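Local coordinates for Mlr6093 protein (Mesorhizobium loti, PDB 2QJ8), which probably acts as a zinc-dependent hydrolase of the aspartoacylase family, cleaving carbon–nitrogen bonds in linear amides or ester bonds, at residues P36-N41 against W71-Q76; S47-G52 against R80-P85; C272-E277 against F309-A314. All coordinates share one frame; numbering follows the deposited sequence.

Contact 1 of 3, residues P36-N41 against W71-Q76; sequences PVFSCN and WLPEAQ
The side chain of Q76 meets C40 at two points, its carbonyl and its side chain. The amide NE2 of Q76 donates to C40 O at 3.1 Å, a bent bond (142° at the hydrogen) whose donor sits well above the carbonyl plane. C78 O is a second acceptor for the same NE2, and this pair of bonds helps fix the amide's rotation. Its other end, OE1, presses on the cysteine, 3.1 Å from C40 CB and 3.4 Å from C40 SG. Because the glutamine chain is extended beyond CG, the amide spans the gap from the end of the helix to the strand. The contact illustrates how an alpha/beta fold fastens a helix to its sheet: the axes of segments 71-75 and 36-41 lie 9.2 Å apart and only 2° off parallel. An alanine in place of Q76 would probably leave C40 O and C78 O without this donor and open a gap beside C40 CB and SG. Two residues earlier on the strand, F38 supplies the apolar half. With CG anti to the backbone N (chi1 160°), its ring reaches the helix and meets two carbons obliquely, CE2 to L72 CD1 at 4.2 Å and CZ to P73 CD at 4.3 Å. V17 of strand 16-24 also packs on F38, as does L293 of the second subunit.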
loop_
_atom_site.group_PDB
_atom_site.type_symbol
_atom_site.label_atom_id
_atom_site.label_comp_id
_atom_site.label_asym_id
_atom_site.label_seq_id
_atom_site.Cartn_x
_atom_site.Cartn_y
_atom_site.Cartn_z
ATOM N N PRO A 36 0.104 25.043 1.485
ATOM C CA PRO A 36 0.906 25.673 0.425
ATOM C C PRO A 36 0.275 25.620 -0.966
ATOM O O PRO A 36 -0.354 24.619 -1.333
ATOM C CB PRO A 36 2.218 24.886 0.446
ATOM C CG PRO A 36 2.325 24.331 1.807
ATOM C CD PRO A 36 0.870 23.977 2.155
ATOM N N VAL A 37 0.442 26.717 -1.707
ATOM C CA VAL A 37 -0.126 26.890 -3.027
ATOM C C VAL A 37 0.954 27.468 -3.950
ATOM O O VAL A 37 1.773 28.310 -3.544
ATOM C CB VAL A 37 -1.357 27.855 -2.985
ATOM C CG1 VAL A 37 -1.889 28.148 -4.403
ATOM C CG2 VAL A 37 -2.453 27.281 -2.113
ATOM N N PHE A 38 0.970 26.969 -5.172
ATOM C CA PHE A 38 1.831 27.436 -6.234
ATOM C C PHE A 38 0.914 28.021 -7.306
ATOM O O PHE A 38 -0.162 27.466 -7.560
ATOM C CB PHE A 38 2.606 26.259 -6.800
ATOM C CG PHE A 38 3.160 26.477 -8.180
ATOM C CD1 PHE A 38 4.430 26.985 -8.358
ATOM C CD2 PHE A 38 2.419 26.099 -9.310
ATOM C CE1 PHE A 38 4.954 27.135 -9.630
ATOM C CE2 PHE A 38 2.930 26.258 -10.575
ATOM C CZ PHE A 38 4.187 26.775 -10.743
ATOM N N SER A 39 1.313 29.137 -7.913
ATOM C CA SER A 39 0.567 29.673 -9.047
ATOM C C SER A 39 1.548 30.202 -10.115
ATOM O O SER A 39 2.527 30.860 -9.777
ATOM C CB SER A 39 -0.424 30.725 -8.593
ATOM O OG SER A 39 -1.139 31.229 -9.697
ATOM N N CYS A 40 1.320 29.838 -11.379
ATOM C CA CYS A 40 2.153 30.309 -12.499
ATOM C C CYS A 40 1.225 31.047 -13.450
ATOM O O CYS A 40 0.381 30.449 -14.070
ATOM C CB CYS A 40 2.879 29.171 -13.178
ATOM S SG CYS A 40 4.119 29.690 -14.429
ATOM N N ASN A 41 1.367 32.361 -13.495
ATOM C CA ASN A 41 0.543 33.220 -14.303
ATOM C C ASN A 41 1.329 33.702 -15.526
ATOM O O ASN A 41 2.200 34.541 -15.383
ATOM C CB ASN A 41 0.117 34.389 -13.423
ATOM C CG ASN A 41 -0.818 35.360 -14.110
ATOM O OD1 ASN A 41 -1.047 35.317 -15.311
ATOM N ND2 ASN A 41 -1.367 36.254 -13.322
ATOM N N TRP A 71 8.555 22.176 -12.870
ATOM C CA TRP A 71 8.646 22.094 -14.334
ATOM C C TRP A 71 7.894 23.180 -15.068
ATOM O O TRP A 71 8.366 23.655 -16.092
ATOM C CB TRP A 71 8.165 20.714 -14.779
ATOM C CG TRP A 71 8.009 20.462 -16.232
ATOM C CD1 TRP A 71 8.995 20.238 -17.138
ATOM C CD2 TRP A 71 6.778 20.286 -16.931
ATOM N NE1 TRP A 71 8.456 19.971 -18.372
ATOM C CE2 TRP A 71 7.095 19.999 -18.275
ATOM C CE3 TRP A 71 5.442 20.371 -16.563
ATOM C CZ2 TRP A 71 6.121 19.777 -19.245
ATOM C CZ3 TRP A 71 4.470 20.169 -17.538
ATOM C CH2 TRP A 71 4.817 19.872 -18.852
ATOM N N LEU A 72 6.734 23.575 -14.546
ATOM C CA LEU A 72 5.921 24.589 -15.187
ATOM C C LEU A 72 6.508 26.000 -15.363
ATOM O O LEU A 72 6.114 26.673 -16.313
ATOM C CB LEU A 72 4.556 24.684 -14.517
ATOM C CG LEU A 72 3.651 23.500 -14.770
ATOM C CD1 LEU A 72 2.480 23.647 -13.816
ATOM C CD2 LEU A 72 3.228 23.388 -16.249
ATOM N N PRO A 73 7.368 26.482 -14.431
ATOM C CA PRO A 73 8.018 27.763 -14.693
ATOM C C PRO A 73 8.716 27.884 -16.062
ATOM O O PRO A 73 8.665 28.973 -16.622
ATOM C CB PRO A 73 9.004 27.909 -13.530
ATOM C CG PRO A 73 8.277 27.189 -12.375
ATOM C CD PRO A 73 7.671 25.986 -13.068
ATOM N N GLU A 74 9.349 26.817 -16.576
ATOM C CA GLU A 74 9.951 26.819 -17.922
ATOM C C GLU A 74 8.985 26.320 -19.028
ATOM O O GLU A 74 8.945 26.903 -20.112
ATOM C CB GLU A 74 11.287 26.038 -17.962
ATOM C CG GLU A 74 12.427 26.654 -17.109
ATOM C CD GLU A 74 12.878 28.050 -17.573
ATOM O OE1 GLU A 74 13.499 28.152 -18.664
ATOM O OE2 GLU A 74 12.641 29.035 -16.815
ATOM N N ALA A 75 8.190 25.293 -18.747
ATOM C CA ALA A 75 7.255 24.694 -19.713
ATOM C C ALA A 75 5.901 25.381 -19.965
ATOM O O ALA A 75 5.353 25.211 -21.051
ATOM C CB ALA A 75 6.999 23.252 -19.339
ATOM N N GLN A 76 5.327 26.095 -18.990
ATOM C CA GLN A 76 4.006 26.697 -19.192
ATOM C C GLN A 76 4.101 27.834 -20.232
ATOM O O GLN A 76 4.880 28.748 -20.049
ATOM C CB GLN A 76 3.411 27.212 -17.883
ATOM C CG GLN A 76 1.968 27.638 -18.006
ATOM C CD GLN A 76 1.371 28.086 -16.713
ATOM O OE1 GLN A 76 1.750 27.602 -15.651
ATOM N NE2 GLN A 76 0.421 29.006 -16.779
#

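Contact 2 of 3, residues S47-G52 against R80-P85; sequences SLLITG and RIIIVP
S47 lies opposite R80 and T51 opposite V84, where the strand through S47-T51 runs parallel to strand 80-84; P85 follows the latter. Five backbone hydrogen bonds join the segments. L48 N and I50 N donate to R80 O and I82 O, while I82 N and V84 N return bonds to L48 O and I50 O; the bond from I82 N, at 2.8 Å, is nearly straight (172°). G52 N closes the series on V84 O at 3.1 Å. CA-H...O contacts fill the intervals, such as I83 CA to I50 O at 3.3 Å. Apolar packing covers both faces. On one, L49 CD1 lies 3.9 Å from I82 CG2. On the other, I50 CB meets I83 CG1 at 4.0 Å, and I50 CG1, anti to its carbonyl carbon (chi1 -48°), carries CD1 to 4.1 Å from I81 CG2; L68 packs over I50 and I83. Its helix, 60-75, forms a beta-alpha-beta unit with strands 47-52 and 79-84. Polar ends find partners beyond the pair: T51 OG1 bonds to D139, and R80 forms a salt bridge with D13. At G52 a CB would run into P85 O. Mutual bonds thus satisfy much of the backbone, strand 136-144 pairs with the other edge of 47-52, and packing on both faces probably stiffens the pair.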
loop_
_atom_site.group_PDB
_atom_site.type_symbol
_atom_site.label_atom_id
_atom_site.label_comp_id
_atom_site.label_asym_id
_atom_site.label_seq_id
_atom_site.Cartn_x
_atom_site.Cartn_y
_atom_site.Cartn_z
ATOM N N SER A 47 -7.282 28.340 -17.777
ATOM C CA SER A 47 -7.106 28.364 -16.329
ATOM C C SER A 47 -7.311 26.931 -15.808
ATOM O O SER A 47 -8.252 26.254 -16.201
ATOM C CB SER A 47 -8.100 29.295 -15.669
ATOM O OG SER A 47 -9.403 28.909 -16.049
ATOM N N LEU A 48 -6.462 26.522 -14.885
ATOM C CA LEU A 48 -6.442 25.164 -14.356
ATOM C C LEU A 48 -6.037 25.104 -12.901
ATOM O O LEU A 48 -5.085 25.762 -12.500
ATOM C CB LEU A 48 -5.404 24.345 -15.153
ATOM C CG LEU A 48 -5.189 22.875 -14.728
ATOM C CD1 LEU A 48 -6.445 22.041 -15.010
ATOM C CD2 LEU A 48 -3.950 22.266 -15.373
ATOM N N LEU A 49 -6.762 24.307 -12.115
ATOM C CA LEU A 49 -6.376 23.985 -10.763
ATOM C C LEU A 49 -5.994 22.520 -10.768
ATOM O O LEU A 49 -6.742 21.703 -11.285
ATOM C CB LEU A 49 -7.531 24.155 -9.780
ATOM C CG LEU A 49 -7.326 23.669 -8.340
ATOM C CD1 LEU A 49 -6.176 24.422 -7.603
ATOM C CD2 LEU A 49 -8.656 23.838 -7.622
ATOM N N ILE A 50 -4.865 22.198 -10.152
ATOM C CA ILE A 50 -4.421 20.833 -9.926
ATOM C C ILE A 50 -4.347 20.566 -8.425
ATOM O O ILE A 50 -3.617 21.245 -7.685
ATOM C CB ILE A 50 -3.019 20.548 -10.552
ATOM C CG1 ILE A 50 -2.972 21.059 -11.983
ATOM C CG2 ILE A 50 -2.677 19.044 -10.443
ATOM C CD1 ILE A 50 -1.757 20.623 -12.728
ATOM N N THR A 51 -5.074 19.546 -7.977
ATOM C CA THR A 51 -5.134 19.172 -6.579
ATOM C C THR A 51 -4.566 17.752 -6.333
ATOM O O THR A 51 -4.722 16.863 -7.165
ATOM C CB THR A 51 -6.572 19.242 -6.016
ATOM O OG1 THR A 51 -7.454 18.390 -6.750
ATOM C CG2 THR A 51 -7.130 20.657 -6.032
ATOM N N GLY A 52 -3.879 17.585 -5.199
ATOM C CA GLY A 52 -3.433 16.270 -4.706
ATOM C C GLY A 52 -3.789 16.142 -3.242
ATOM O O GLY A 52 -4.187 17.115 -2.610
ATOM N N ARG A 80 -3.101 30.412 -16.676
ATOM C CA ARG A 80 -2.805 30.333 -15.272
ATOM C C ARG A 80 -3.048 28.904 -14.744
ATOM O O ARG A 80 -4.097 28.337 -14.967
ATOM C CB ARG A 80 -3.647 31.347 -14.472
ATOM C CG ARG A 80 -3.174 31.502 -12.986
ATOM C CD ARG A 80 -4.212 32.244 -12.158
ATOM N NE ARG A 80 -4.223 33.663 -12.467
ATOM C CZ ARG A 80 -5.240 34.511 -12.293
ATOM N NH1 ARG A 80 -6.444 34.119 -11.867
ATOM N NH2 ARG A 80 -5.046 35.789 -12.618
ATOM N N ILE A 81 -2.049 28.366 -14.045
ATOM C CA ILE A 81 -2.105 27.045 -13.413
ATOM C C ILE A 81 -1.862 27.223 -11.935
ATOM O O ILE A 81 -0.838 27.782 -11.525
ATOM C CB ILE A 81 -1.075 26.040 -13.989
ATOM C CG1 ILE A 81 -1.334 25.846 -15.477
ATOM C CG2 ILE A 81 -1.201 24.687 -13.204
ATOM C CD1 ILE A 81 -0.292 25.002 -16.226
ATOM N N ILE A 82 -2.834 26.806 -11.127
ATOM C CA ILE A 82 -2.719 26.855 -9.685
ATOM C C ILE A 82 -2.558 25.393 -9.229
ATOM O O ILE A 82 -3.218 24.515 -9.760
ATOM C CB ILE A 82 -4.000 27.486 -9.002
ATOM C CG1 ILE A 82 -4.289 28.911 -9.521
ATOM C CG2 ILE A 82 -3.823 27.512 -7.516
ATOM C CD1 ILE A 82 -5.683 29.491 -9.037
ATOM N N ILE A 83 -1.654 25.139 -8.275
ATOM C CA ILE A 83 -1.422 23.774 -7.751
ATOM C C ILE A 83 -1.401 23.758 -6.236
ATOM O O ILE A 83 -0.716 24.598 -5.625
ATOM C CB ILE A 83 -0.082 23.131 -8.260
ATOM C CG1 ILE A 83 -0.010 23.120 -9.791
ATOM C CG2 ILE A 83 0.062 21.680 -7.744
ATOM C CD1 ILE A 83 1.367 22.671 -10.416
ATOM N N VAL A 84 -2.184 22.832 -5.653
ATOM C CA VAL A 84 -2.224 22.590 -4.195
ATOM C C VAL A 84 -1.875 21.099 -4.025
ATOM O O VAL A 84 -2.741 20.234 -4.133
ATOM C CB VAL A 84 -3.558 23.039 -3.528
ATOM C CG1 VAL A 84 -4.766 22.579 -4.303
ATOM C CG2 VAL A 84 -3.616 22.603 -2.057
ATOM N N PRO A 85 -0.557 20.783 -3.807
ATOM C CA PRO A 85 -0.168 19.365 -3.758
ATOM C C PRO A 85 -0.792 18.490 -2.708
ATOM O O PRO A 85 -0.998 17.320 -3.008
ATOM C CB PRO A 85 1.396 19.403 -3.655
ATOM C CG PRO A 85 1.742 20.738 -4.228
ATOM C CD PRO A 85 0.648 21.617 -3.637
#

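Contact 3 of 3, residues C272-E277 against F309-A314; sequences CSVMDE and FAIRSA
F309 meets V274 with its carbonyl oxygen and not with its ring. Both methyls of the valine, CG1 and CG2, lie 3.7 Å from F309 O, so the isopropyl group straddles the oxygen, while the CB of F309 is directed away and its side chain packs on I325 and A150. The reason lies in the strand: F309 and A310 both face I325 in a classic beta bulge, and the helix-like psi of F309 (-46°) turns its peptide out of the regular strand path. V274 CG2 also approaches A310 CA at 4.2 Å and I311 CG2 at 4.4 Å.

The second meeting is between C272 and I311. With SG placed between its backbone N and carbonyl carbon (chi1 62°), the cysteine fits snugly against the isoleucine, SG to I311 CD1 at 3.4 Å. The same methyl, CD1, rests 3.6 Å from C272 O. F268 and P270 of strand 266-270, together with A324, pack on I311 as well.

The loop side is shaped by a type II beta turn from S273 to D276, with V274 and the selenomethionine M275 at its two central positions. D276 N donates to S273 O at 3.1 Å. In return, S273 N gives an almost perfectly straight bond to D276 OD2 at 2.9 Å, reaching the carboxylate from above its plane. Backbone hydrogen bonds of M275 and D276 with V308 tie the turn to the bulged strand 306-312, in the beta-rich C-terminal part of the chain.

Across the two segments themselves no hydrogen bond forms. Labour is therefore divided: polar bonds set the turn's shape internally, those with V308 hold it just outside the contact, and the side chains between the segments meet by packing.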
loop_
_atom_site.group_PDB
_atom_site.type_symbol
_atom_site.label_atom_id
_atom_site.label_comp_id
_atom_site.label_asym_id
_atom_site.label_seq_id
_atom_site.Cartn_x
_atom_site.Cartn_y
_atom_site.Cartn_z
ATOM N N CYS A 272 -5.111 -12.443 -10.041
ATOM C CA CYS A 272 -4.864 -11.817 -11.329
ATOM C C CYS A 272 -4.303 -10.428 -11.065
ATOM O O CYS A 272 -4.414 -9.903 -9.949
ATOM C CB CYS A 272 -6.140 -11.769 -12.196
ATOM S SG CYS A 272 -7.425 -10.802 -11.471
ATOM N N SER A 273 -3.673 -9.851 -12.082
ATOM C CA SER A 273 -3.029 -8.542 -11.993
ATOM C C SER A 273 -3.716 -7.512 -12.848
ATOM O O SER A 273 -4.438 -7.867 -13.767
ATOM C CB SER A 273 -1.581 -8.666 -12.460
ATOM O OG SER A 273 -0.842 -9.479 -11.574
ATOM N N VAL A 274 -3.481 -6.228 -12.554
ATOM C CA VAL A 274 -4.052 -5.141 -13.361
ATOM C C VAL A 274 -3.590 -5.334 -14.818
ATOM O O VAL A 274 -2.478 -5.752 -15.042
ATOM C CB VAL A 274 -3.693 -3.750 -12.804
ATOM C CG1 VAL A 274 -3.996 -2.664 -13.815
ATOM C CG2 VAL A 274 -4.443 -3.514 -11.478
HETATM N N MSE A 275 -4.507 -5.123 -15.762
HETATM C CA MSE A 275 -4.319 -5.298 -17.220
HETATM C C MSE A 275 -4.485 -6.717 -17.748
HETATM O O MSE A 275 -4.505 -6.898 -18.966
HETATM C CB MSE A 275 -3.017 -4.661 -17.772
HETATM C CG MSE A 275 -2.820 -3.175 -17.398
HETATM SE SE MSE A 275 -4.330 -2.025 -17.869
HETATM C CE MSE A 275 -4.287 -2.230 -19.808
ATOM N N ASP A 276 -4.632 -7.722 -16.872
ATOM C CA ASP A 276 -4.862 -9.076 -17.337
ATOM C C ASP A 276 -6.210 -9.124 -18.016
ATOM O O ASP A 276 -7.162 -8.492 -17.556
ATOM C CB ASP A 276 -4.913 -10.105 -16.197
ATOM C CG ASP A 276 -3.555 -10.444 -15.613
ATOM O OD1 ASP A 276 -2.486 -9.982 -16.094
ATOM O OD2 ASP A 276 -3.576 -11.196 -14.620
ATOM N N GLU A 277 -6.278 -9.907 -19.093
ATOM C CA GLU A 277 -7.502 -10.150 -19.840
ATOM C C GLU A 277 -7.994 -11.502 -19.332
ATOM O O GLU A 277 -7.293 -12.515 -19.501
ATOM C CB GLU A 277 -7.182 -10.175 -21.340
ATOM C CG GLU A 277 -6.677 -8.819 -21.857
ATOM C CD GLU A 277 -6.396 -8.792 -23.350
ATOM O OE1 GLU A 277 -6.098 -9.865 -23.932
ATOM O OE2 GLU A 277 -6.465 -7.679 -23.938
ATOM N N PHE A 309 -9.157 -3.949 -14.332
ATOM C CA PHE A 309 -8.875 -2.538 -14.201
ATOM C C PHE A 309 -8.303 -2.295 -12.824
ATOM O O PHE A 309 -7.328 -1.594 -12.704
ATOM C CB PHE A 309 -10.122 -1.682 -14.433
ATOM C CG PHE A 309 -9.944 -0.248 -13.986
ATOM C CD1 PHE A 309 -9.244 0.645 -14.778
ATOM C CD2 PHE A 309 -10.434 0.193 -12.750
ATOM C CE1 PHE A 309 -9.069 1.944 -14.377
ATOM C CE2 PHE A 309 -10.228 1.502 -12.333
ATOM C CZ PHE A 309 -9.550 2.378 -13.162
ATOM N N ALA A 310 -8.931 -2.870 -11.789
ATOM C CA ALA A 310 -8.474 -2.714 -10.429
ATOM C C ALA A 310 -8.730 -3.989 -9.647
ATOM O O ALA A 310 -9.703 -4.698 -9.918
ATOM C CB ALA A 310 -9.185 -1.515 -9.763
ATOM N N ILE A 311 -7.856 -4.279 -8.688
ATOM C CA ILE A 311 -7.981 -5.472 -7.846
ATOM C C ILE A 311 -7.334 -5.198 -6.489
ATOM O O ILE A 311 -6.308 -4.527 -6.427
ATOM C CB ILE A 311 -7.400 -6.735 -8.534
ATOM C CG1 ILE A 311 -7.822 -8.002 -7.742
ATOM C CG2 ILE A 311 -5.871 -6.603 -8.752
ATOM C CD1 ILE A 311 -7.558 -9.276 -8.408
ATOM N N ARG A 312 -7.986 -5.661 -5.410
ATOM C CA ARG A 312 -7.476 -5.482 -4.046
ATOM C C ARG A 312 -6.233 -6.283 -3.798
ATOM O O ARG A 312 -6.033 -7.337 -4.421
ATOM C CB ARG A 312 -8.468 -5.958 -2.975
ATOM C CG ARG A 312 -9.595 -5.052 -2.678
ATOM C CD ARG A 312 -10.251 -5.459 -1.331
ATOM N NE ARG A 312 -11.529 -4.782 -1.096
ATOM C CZ ARG A 312 -11.687 -3.488 -0.792
ATOM N NH1 ARG A 312 -10.659 -2.648 -0.677
ATOM N NH2 ARG A 312 -12.919 -3.015 -0.625
ATOM N N SER A 313 -5.416 -5.799 -2.861
ATOM C CA SER A 313 -4.236 -6.500 -2.385
ATOM C C SER A 313 -4.760 -7.523 -1.397
ATOM O O SER A 313 -5.915 -7.430 -0.962
ATOM C CB SER A 313 -3.317 -5.544 -1.636
ATOM O OG SER A 313 -2.963 -4.458 -2.484
ATOM N N ALA A 314 -3.938 -8.503 -1.063
ATOM C CA ALA A 314 -4.316 -9.506 -0.057
ATOM C C ALA A 314 -4.624 -8.781 1.261
ATOM O O ALA A 314 -3.772 -8.055 1.812
ATOM C CB ALA A 314 -3.235 -10.530 0.119
#

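Contacts 1 and 2 are neighbours that share one body of structure, whereas contact 3 lies some 31 to 35 Å from them, centre to centre, on the other side of the chain's centre. Strand 79-84 joins the first two: its far edge pairs with strand 33-42, through bonds such as F38 O to I83 N at 2.9 Å. Helix 60-75, a partner in contact 1, packs over the strands of contact 2. Contact 2, nearest the chain's centre, is a deeply buried strand pair held by backbone bonds. Contact 1, also buried but farther out, fixes helix to strand with one side-chain bond and apolar packing. Contact 3 joins a partly exposed turn to a buried strand by packing.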